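Local coordinates for protein of unknown function DUF574 (Streptomyces avermitilis, PDB 3GO4) that is of unknown function but binds S-adenosyl-L-homocysteine and is probably an S-adenosylmethionine-dependent methyltransferase, at residues Q81-G86 and V162-I167; R107-D112 and R132-E137. All blocks are in the same frame, centred on the assembly; numbering follows the deposited sequence.

Interaction 1 (Q81-G86 and V162-I167). With SAH (S-adenosyl-L-homocysteine), chain B.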
loop_
_atom_site.group_PDB
_atom_site.type_symbol
_atom_site.label_atom_id
_atom_site.label_comp_id
_atom_site.label_asym_id
_atom_site.label_seq_id
_atom_site.Cartn_x
_atom_site.Cartn_y
_atom_site.Cartn_z
ATOM N N GLN A 81 6.635 3.203 14.778
ATOM C CA GLN A 81 7.298 2.140 14.039
ATOM C C GLN A 81 6.373 1.632 12.939
ATOM O O GLN A 81 5.233 1.216 13.204
ATOM C CB GLN A 81 7.640 0.963 14.952
ATOM C CG GLN A 81 8.591 1.299 16.093
ATOM C CD GLN A 81 9.219 0.075 16.697
ATOM O OE1 GLN A 81 10.448 -0.071 16.675
ATOM N NE2 GLN A 81 8.381 -0.827 17.232
ATOM N N PHE A 82 6.863 1.649 11.705
ATOM C CA PHE A 82 6.051 1.214 10.554
ATOM C C PHE A 82 6.778 0.138 9.740
ATOM O O PHE A 82 7.985 0.196 9.592
ATOM C CB PHE A 82 5.755 2.436 9.677
ATOM C CG PHE A 82 4.990 3.526 10.398
ATOM C CD1 PHE A 82 5.647 4.351 11.276
ATOM C CD2 PHE A 82 3.628 3.707 10.189
ATOM C CE1 PHE A 82 4.964 5.363 11.963
ATOM C CE2 PHE A 82 2.929 4.736 10.869
ATOM C CZ PHE A 82 3.611 5.545 11.752
ATOM N N LEU A 83 6.052 -0.860 9.268
ATOM C CA LEU A 83 6.575 -1.903 8.364
ATOM C C LEU A 83 5.637 -1.820 7.158
ATOM O O LEU A 83 4.426 -2.060 7.278
ATOM C CB LEU A 83 6.558 -3.280 8.996
ATOM C CG LEU A 83 6.926 -4.513 8.133
ATOM C CD1 LEU A 83 8.269 -4.345 7.479
ATOM C CD2 LEU A 83 6.874 -5.734 9.026
ATOM N N ASP A 84 6.203 -1.474 6.007
ATOM C CA ASP A 84 5.431 -1.186 4.774
ATOM C C ASP A 84 5.734 -2.202 3.706
ATOM O O ASP A 84 6.861 -2.275 3.250
ATOM C CB ASP A 84 5.825 0.181 4.293
ATOM C CG ASP A 84 4.992 0.705 3.136
ATOM O OD1 ASP A 84 3.734 0.659 3.138
ATOM O OD2 ASP A 84 5.630 1.294 2.260
ATOM N N ILE A 85 4.716 -2.979 3.345
ATOM C CA ILE A 85 4.855 -4.070 2.386
ATOM C C ILE A 85 4.241 -3.634 1.059
ATOM O O ILE A 85 3.038 -3.318 0.972
ATOM C CB ILE A 85 4.214 -5.386 2.908
ATOM C CG1 ILE A 85 4.614 -5.681 4.348
ATOM C CG2 ILE A 85 4.578 -6.621 1.996
ATOM C CD1 ILE A 85 6.108 -5.757 4.627
ATOM N N GLY A 86 5.073 -3.667 0.017
ATOM C CA GLY A 86 4.704 -3.219 -1.322
ATOM C C GLY A 86 4.848 -1.714 -1.327
ATOM O O GLY A 86 3.897 -0.985 -1.661
ATOM N N VAL A 162 3.937 -1.627 16.284
ATOM C CA VAL A 162 4.271 -1.462 14.869
ATOM C C VAL A 162 2.977 -1.356 14.014
ATOM O O VAL A 162 2.003 -2.094 14.236
ATOM C CB VAL A 162 5.116 -2.690 14.362
ATOM C CG1 VAL A 162 5.353 -2.629 12.847
ATOM C CG2 VAL A 162 6.450 -2.780 15.106
ATOM N N ALA A 163 2.942 -0.389 13.092
ATOM C CA ALA A 163 1.837 -0.261 12.126
ATOM C C ALA A 163 2.273 -1.046 10.866
ATOM O O ALA A 163 3.292 -0.698 10.255
ATOM C CB ALA A 163 1.584 1.203 11.812
ATOM N N LEU A 164 1.546 -2.125 10.530
ATOM C CA LEU A 164 1.814 -2.933 9.328
ATOM C C LEU A 164 0.987 -2.277 8.225
ATOM O O LEU A 164 -0.250 -2.276 8.273
ATOM C CB LEU A 164 1.418 -4.382 9.554
ATOM C CG LEU A 164 1.584 -5.396 8.408
ATOM C CD1 LEU A 164 3.042 -5.442 7.894
ATOM C CD2 LEU A 164 1.054 -6.754 8.843
ATOM N N THR A 165 1.658 -1.675 7.258
ATOM C CA THR A 165 0.971 -1.007 6.142
ATOM C C THR A 165 1.082 -1.898 4.910
ATOM O O THR A 165 2.157 -2.161 4.434
ATOM C CB THR A 165 1.527 0.384 5.823
ATOM O OG1 THR A 165 2.962 0.357 5.782
ATOM C CG2 THR A 165 1.073 1.414 6.867
ATOM N N VAL A 166 -0.058 -2.313 4.406
ATOM C CA VAL A 166 -0.138 -3.205 3.266
ATOM C C VAL A 166 -1.094 -2.528 2.300
ATOM O O VAL A 166 -2.264 -2.831 2.232
ATOM C CB VAL A 166 -0.578 -4.610 3.748
ATOM C CG1 VAL A 166 -0.560 -5.630 2.569
ATOM C CG2 VAL A 166 0.330 -5.089 4.877
ATOM N N ILE A 167 -0.558 -1.604 1.519
ATOM C CA ILE A 167 -1.378 -0.724 0.724
ATOM C C ILE A 167 -1.265 -0.922 -0.758
ATOM O O ILE A 167 -0.186 -0.815 -1.325
ATOM C CB ILE A 167 -1.055 0.750 1.096
ATOM C CG1 ILE A 167 -1.077 0.885 2.637
ATOM C CG2 ILE A 167 -2.011 1.778 0.358
ATOM C CD1 ILE A 167 -0.935 2.317 3.213
HETATM N N SAH B . 2.006 0.877 -1.169
HETATM C CA SAH B . 2.254 1.915 -2.254
HETATM C CB SAH B . 2.601 1.299 -3.619
HETATM C CG SAH B . 1.463 0.473 -4.233
HETATM S SD SAH B . 1.897 -0.299 -5.777
HETATM C C SAH B . 1.044 2.816 -2.376
HETATM O O SAH B . 1.120 4.001 -2.702
HETATM O OXT SAH B . -0.072 2.390 -2.100
HETATM C "C5'" SAH B . 2.058 -2.027 -5.468
HETATM C "C4'" SAH B . 3.480 -2.377 -5.073
HETATM O "O4'" SAH B . 3.497 -3.685 -4.497
HETATM C "C3'" SAH B . 4.431 -2.396 -6.258
HETATM O "O3'" SAH B . 5.547 -1.588 -5.947
HETATM C "C2'" SAH B . 4.810 -3.852 -6.411
HETATM O "O2'" SAH B . 6.099 -4.080 -6.943
HETATM C "C1'" SAH B . 4.672 -4.339 -4.974
HETATM N N9 SAH B . 4.483 -5.781 -4.849
HETATM C C8 SAH B . 3.651 -6.545 -5.581
HETATM N N7 SAH B . 3.717 -7.837 -5.200
HETATM C C5 SAH B . 4.614 -7.906 -4.209
HETATM C C6 SAH B . 5.144 -8.976 -3.357
HETATM N N6 SAH B . 4.679 -10.230 -3.546
HETATM N N1 SAH B . 6.075 -8.654 -2.431
HETATM C C2 SAH B . 6.490 -7.371 -2.246
HETATM N N3 SAH B . 6.050 -6.337 -2.999
HETATM C C4 SAH B . 5.116 -6.543 -3.956
HETATM O O HOH W 1 2.115 -0.931 1.459
#

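Interaction 2 (R107-D112 and R132-E137). With SAH (S-adenosyl-L-homocysteine), chain B.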
loop_
_atom_site.group_PDB
_atom_site.type_symbol
_atom_site.label_atom_id
_atom_site.label_comp_id
_atom_site.label_asym_id
_atom_site.label_seq_id
_atom_site.Cartn_x
_atom_site.Cartn_y
_atom_site.Cartn_z
ATOM N N ARG A 107 10.510 5.263 13.116
ATOM C CA ARG A 107 11.285 4.279 12.377
ATOM C C ARG A 107 10.381 3.607 11.353
ATOM O O ARG A 107 9.209 3.362 11.641
ATOM C CB ARG A 107 11.815 3.214 13.323
ATOM C CG ARG A 107 12.699 3.733 14.465
ATOM C CD ARG A 107 12.779 2.658 15.563
ATOM N NE ARG A 107 13.723 2.977 16.640
ATOM C CZ ARG A 107 13.823 2.299 17.791
ATOM N NH1 ARG A 107 13.019 1.255 18.049
ATOM N NH2 ARG A 107 14.722 2.675 18.705
ATOM N N VAL A 108 10.932 3.295 10.174
ATOM C CA VAL A 108 10.174 2.670 9.083
ATOM C C VAL A 108 11.013 1.665 8.315
ATOM O O VAL A 108 12.168 1.941 8.002
ATOM C CB VAL A 108 9.740 3.764 8.057
ATOM C CG1 VAL A 108 9.007 3.166 6.894
ATOM C CG2 VAL A 108 8.862 4.867 8.733
ATOM N N VAL A 109 10.440 0.505 8.028
ATOM C CA VAL A 109 11.085 -0.482 7.154
ATOM C C VAL A 109 10.195 -0.552 5.934
ATOM O O VAL A 109 8.981 -0.768 6.051
ATOM C CB VAL A 109 11.246 -1.884 7.759
ATOM C CG1 VAL A 109 11.675 -2.882 6.677
ATOM C CG2 VAL A 109 12.229 -1.869 8.863
ATOM N N TYR A 110 10.799 -0.335 4.769
ATOM C CA TYR A 110 10.126 -0.341 3.507
ATOM C C TYR A 110 10.488 -1.644 2.827
ATOM O O TYR A 110 11.606 -2.131 2.973
ATOM C CB TYR A 110 10.624 0.735 2.611
ATOM C CG TYR A 110 10.207 2.126 2.970
ATOM C CD1 TYR A 110 8.924 2.538 2.737
ATOM C CD2 TYR A 110 11.123 3.043 3.411
ATOM C CE1 TYR A 110 8.541 3.853 2.988
ATOM C CE2 TYR A 110 10.746 4.367 3.660
ATOM C CZ TYR A 110 9.476 4.747 3.433
ATOM O OH TYR A 110 9.101 6.081 3.636
ATOM N N VAL A 111 9.536 -2.195 2.110
ATOM C CA VAL A 111 9.751 -3.499 1.463
ATOM C C VAL A 111 9.085 -3.602 0.082
ATOM O O VAL A 111 7.912 -3.236 -0.074
ATOM C CB VAL A 111 9.125 -4.592 2.366
ATOM C CG1 VAL A 111 9.440 -5.976 1.828
ATOM C CG2 VAL A 111 9.563 -4.431 3.893
ATOM N N ASP A 112 9.800 -4.110 -0.937
ATOM C CA ASP A 112 9.184 -4.264 -2.244
ATOM C C ASP A 112 9.944 -5.353 -2.956
ATOM O O ASP A 112 11.079 -5.656 -2.571
ATOM C CB ASP A 112 9.192 -2.941 -3.042
ATOM C CG ASP A 112 8.008 -2.819 -4.016
ATOM O OD1 ASP A 112 8.014 -3.460 -5.052
ATOM O OD2 ASP A 112 7.052 -2.036 -3.766
ATOM N N ARG A 132 15.021 6.344 11.994
ATOM C CA ARG A 132 15.732 5.290 11.269
ATOM C C ARG A 132 14.855 4.791 10.086
ATOM O O ARG A 132 13.656 4.589 10.260
ATOM C CB ARG A 132 15.953 4.040 12.160
ATOM C CG ARG A 132 16.754 4.168 13.482
ATOM C CD ARG A 132 16.568 2.890 14.397
ATOM N NE ARG A 132 17.161 3.012 15.753
ATOM C CZ ARG A 132 18.214 2.321 16.229
ATOM N NH1 ARG A 132 18.819 1.388 15.503
ATOM N NH2 ARG A 132 18.660 2.545 17.470
ATOM N N THR A 133 15.428 4.584 8.903
ATOM C CA THR A 133 14.664 3.909 7.830
ATOM C C THR A 133 15.547 2.871 7.215
ATOM O O THR A 133 16.779 2.985 7.277
ATOM C CB THR A 133 14.213 4.821 6.738
ATOM O OG1 THR A 133 15.376 5.382 6.099
ATOM C CG2 THR A 133 13.278 5.931 7.329
ATOM N N ALA A 134 14.915 1.893 6.585
ATOM C CA ALA A 134 15.616 0.775 5.953
ATOM C C ALA A 134 14.813 0.267 4.782
ATOM O O ALA A 134 13.595 0.415 4.753
ATOM C CB ALA A 134 15.778 -0.340 6.954
ATOM N N TYR A 135 15.480 -0.389 3.827
ATOM C CA TYR A 135 14.768 -0.919 2.680
ATOM C C TYR A 135 15.216 -2.347 2.518
ATOM O O TYR A 135 16.393 -2.637 2.617
ATOM C CB TYR A 135 14.981 -0.116 1.355
ATOM C CG TYR A 135 14.364 -0.848 0.161
ATOM C CD1 TYR A 135 12.996 -0.795 -0.088
ATOM C CD2 TYR A 135 15.139 -1.645 -0.682
ATOM C CE1 TYR A 135 12.413 -1.474 -1.120
ATOM C CE2 TYR A 135 14.536 -2.330 -1.750
ATOM C CZ TYR A 135 13.170 -2.264 -1.929
ATOM O OH TYR A 135 12.530 -2.918 -2.944
ATOM N N VAL A 136 14.256 -3.216 2.293
ATOM C CA VAL A 136 14.518 -4.626 2.081
ATOM C C VAL A 136 13.831 -5.024 0.795
ATOM O O VAL A 136 12.645 -4.746 0.627
ATOM C CB VAL A 136 13.927 -5.493 3.263
ATOM C CG1 VAL A 136 14.013 -6.993 2.955
ATOM C CG2 VAL A 136 14.622 -5.173 4.574
ATOM N N GLU A 137 14.548 -5.718 -0.097
ATOM C CA GLU A 137 13.938 -6.238 -1.301
ATOM C C GLU A 137 13.551 -7.675 -0.978
ATOM O O GLU A 137 14.417 -8.496 -0.704
ATOM C CB GLU A 137 14.903 -6.207 -2.472
ATOM C CG GLU A 137 14.257 -6.497 -3.776
ATOM C CD GLU A 137 15.244 -6.479 -4.903
ATOM O OE1 GLU A 137 15.993 -7.469 -5.057
ATOM O OE2 GLU A 137 15.266 -5.489 -5.640
HETATM N N SAH B . 2.006 0.877 -1.169
HETATM C CA SAH B . 2.254 1.915 -2.254
HETATM C CB SAH B . 2.601 1.299 -3.619
HETATM C CG SAH B . 1.463 0.473 -4.233
HETATM S SD SAH B . 1.897 -0.299 -5.777
HETATM C C SAH B . 1.044 2.816 -2.376
HETATM O O SAH B . 1.120 4.001 -2.702
HETATM O OXT SAH B . -0.072 2.390 -2.100
HETATM C "C5'" SAH B . 2.058 -2.027 -5.468
HETATM C "C4'" SAH B . 3.480 -2.377 -5.073
HETATM O "O4'" SAH B . 3.497 -3.685 -4.497
HETATM C "C3'" SAH B . 4.431 -2.396 -6.258
HETATM O "O3'" SAH B . 5.547 -1.588 -5.947
HETATM C "C2'" SAH B . 4.810 -3.852 -6.411
HETATM O "O2'" SAH B . 6.099 -4.080 -6.943
HETATM C "C1'" SAH B . 4.672 -4.339 -4.974
HETATM N N9 SAH B . 4.483 -5.781 -4.849
HETATM C C8 SAH B . 3.651 -6.545 -5.581
HETATM N N7 SAH B . 3.717 -7.837 -5.200
HETATM C C5 SAH B . 4.614 -7.906 -4.209
HETATM C C6 SAH B . 5.144 -8.976 -3.357
HETATM N N6 SAH B . 4.679 -10.230 -3.546
HETATM N N1 SAH B . 6.075 -8.654 -2.431
HETATM C C2 SAH B . 6.490 -7.371 -2.246
HETATM N N3 SAH B . 6.050 -6.337 -2.999
HETATM C C4 SAH B . 5.116 -6.543 -3.956
#

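Interaction 1 (Q81-G86 and V162-I167)
Asp-84 OD1 is gripped from two directions. The hydroxyl of Thr-165 donates to it, with OG1 2.8 Å from OD1. OG1 approaches the anti side of OD1, 26° out of the carboxylate plane. Water 1 lies within bonding distance of both Asp-84 OD1 and Ile-85 O. The same water accepts from Ile-167 N, 2.8 Å away. It thus bridges the two strands where they begin to part, since Ile-167 N lies 4.0 Å from Ile-85 O. The other carboxylate oxygen, OD2, is bonded to Thr-87 OG1. The torsions suit this meeting: Asp-84 CG is anti to its N (chi1 -172°), and Thr-165 OG1 sits between its own N and carbonyl carbon (chi1 46°). With an alanine here in place of the aspartate, the buried Thr-165 hydroxyl would probably lose its acceptor, and water 1 would be held less firmly.

The backbones run parallel. Ala-163 N and Thr-165 N donate to Gln-81 O and Leu-83 O. Leu-83 N and Ile-85 N donate back to Ala-163 O and Thr-165 O. Phe-82 shares the face of Asp-84, and its ring atom CD2 lies 3.6 Å from Ala-163 CB. Helix 95-102 packs on this face. On the other face Leu-83 and Leu-164 lie side by side, and Leu-164 CD1 also reaches Ile-85 CG1 at 3.9 Å.

At the C-terminal ends the ligand amine ties both segments together. SAH N donates to Gly-86 O at 2.7 Å and to Ile-167 O at 2.8 Å. Gly-86 has positive phi, and a CB there would clash with SAH O4'. Paired central strands, with a glycine just after the first strand and beside the ligand, are characteristic of the Rossmann-like methyltransferase fold, whose cofactor site lies at these strand ends.

Interaction 2 (R107-D112 and R132-E137)
Five backbone hydrogen bonds join Val-108, Tyr-110 and Asp-112 to the parallel strand 132-137. The straightest runs from Tyr-110 N to Ala-134 O, at 173°. The last, from Asp-112 N to Val-136 O, is weak at 3.3 Å.

Apolar contacts occur on both faces. Val-109 meets Ala-134 and Val-136 on one. On the other, Tyr-135 CD1 lies 3.9 Å from Tyr-110 CB. Tyr-135 CG is anti to its N (chi1 172°), which lays the ring along the neighbouring strand. Val-108 CG1 sits over the centre of one face of the Tyr-110 ring, whose hydroxyl is bonded to His-96.

The Tyr-135 hydroxyl packs beside Asp-112, with OH 3.3 Å from CB.

Like charges meet at the strand starts. The extended Arg-107 and Arg-132 chains lie side by side, with their NE atoms 3.6 Å apart and their guanidinium planes 82° apart. Gln-81 OE1 takes a bond from Arg-107 NH1.

Ligand bonds lie at the other end. Asp-112 OD1 accepts from SAH O2' at 2.8 Å, and OD2 from SAH O3' at 2.7 Å. Gly-88 N also holds OD2. An acidic residue ending the second strand and gripping the ribose diol is characteristic of Rossmann-like methyltransferases.

Interactions 1 and 2 belong to one sheet, with centres about 9 Å apart. Strands 81-85 and 107-112 are neighbours, so the four strands run in the order 132-137, 107-112, 81-85, 163-167. Probable hydrogen bonds join the two contacts: Asp-84 N to Val-109 O and Gly-86 N to Val-111 O, both 2.9 Å. Along the chain, interaction 2 is nested in the loop that interaction 1 closes. Both reach SAH from their C-terminal ends. Interaction 1 holds the amino group and interaction 2 the ribose. Gly-86 C lies 3.3 Å from Asp-112 OD2, so the two grips adjoin. Tyr-28, Asn-62, Arg-63, Asp-139 and Met-140 complete the site.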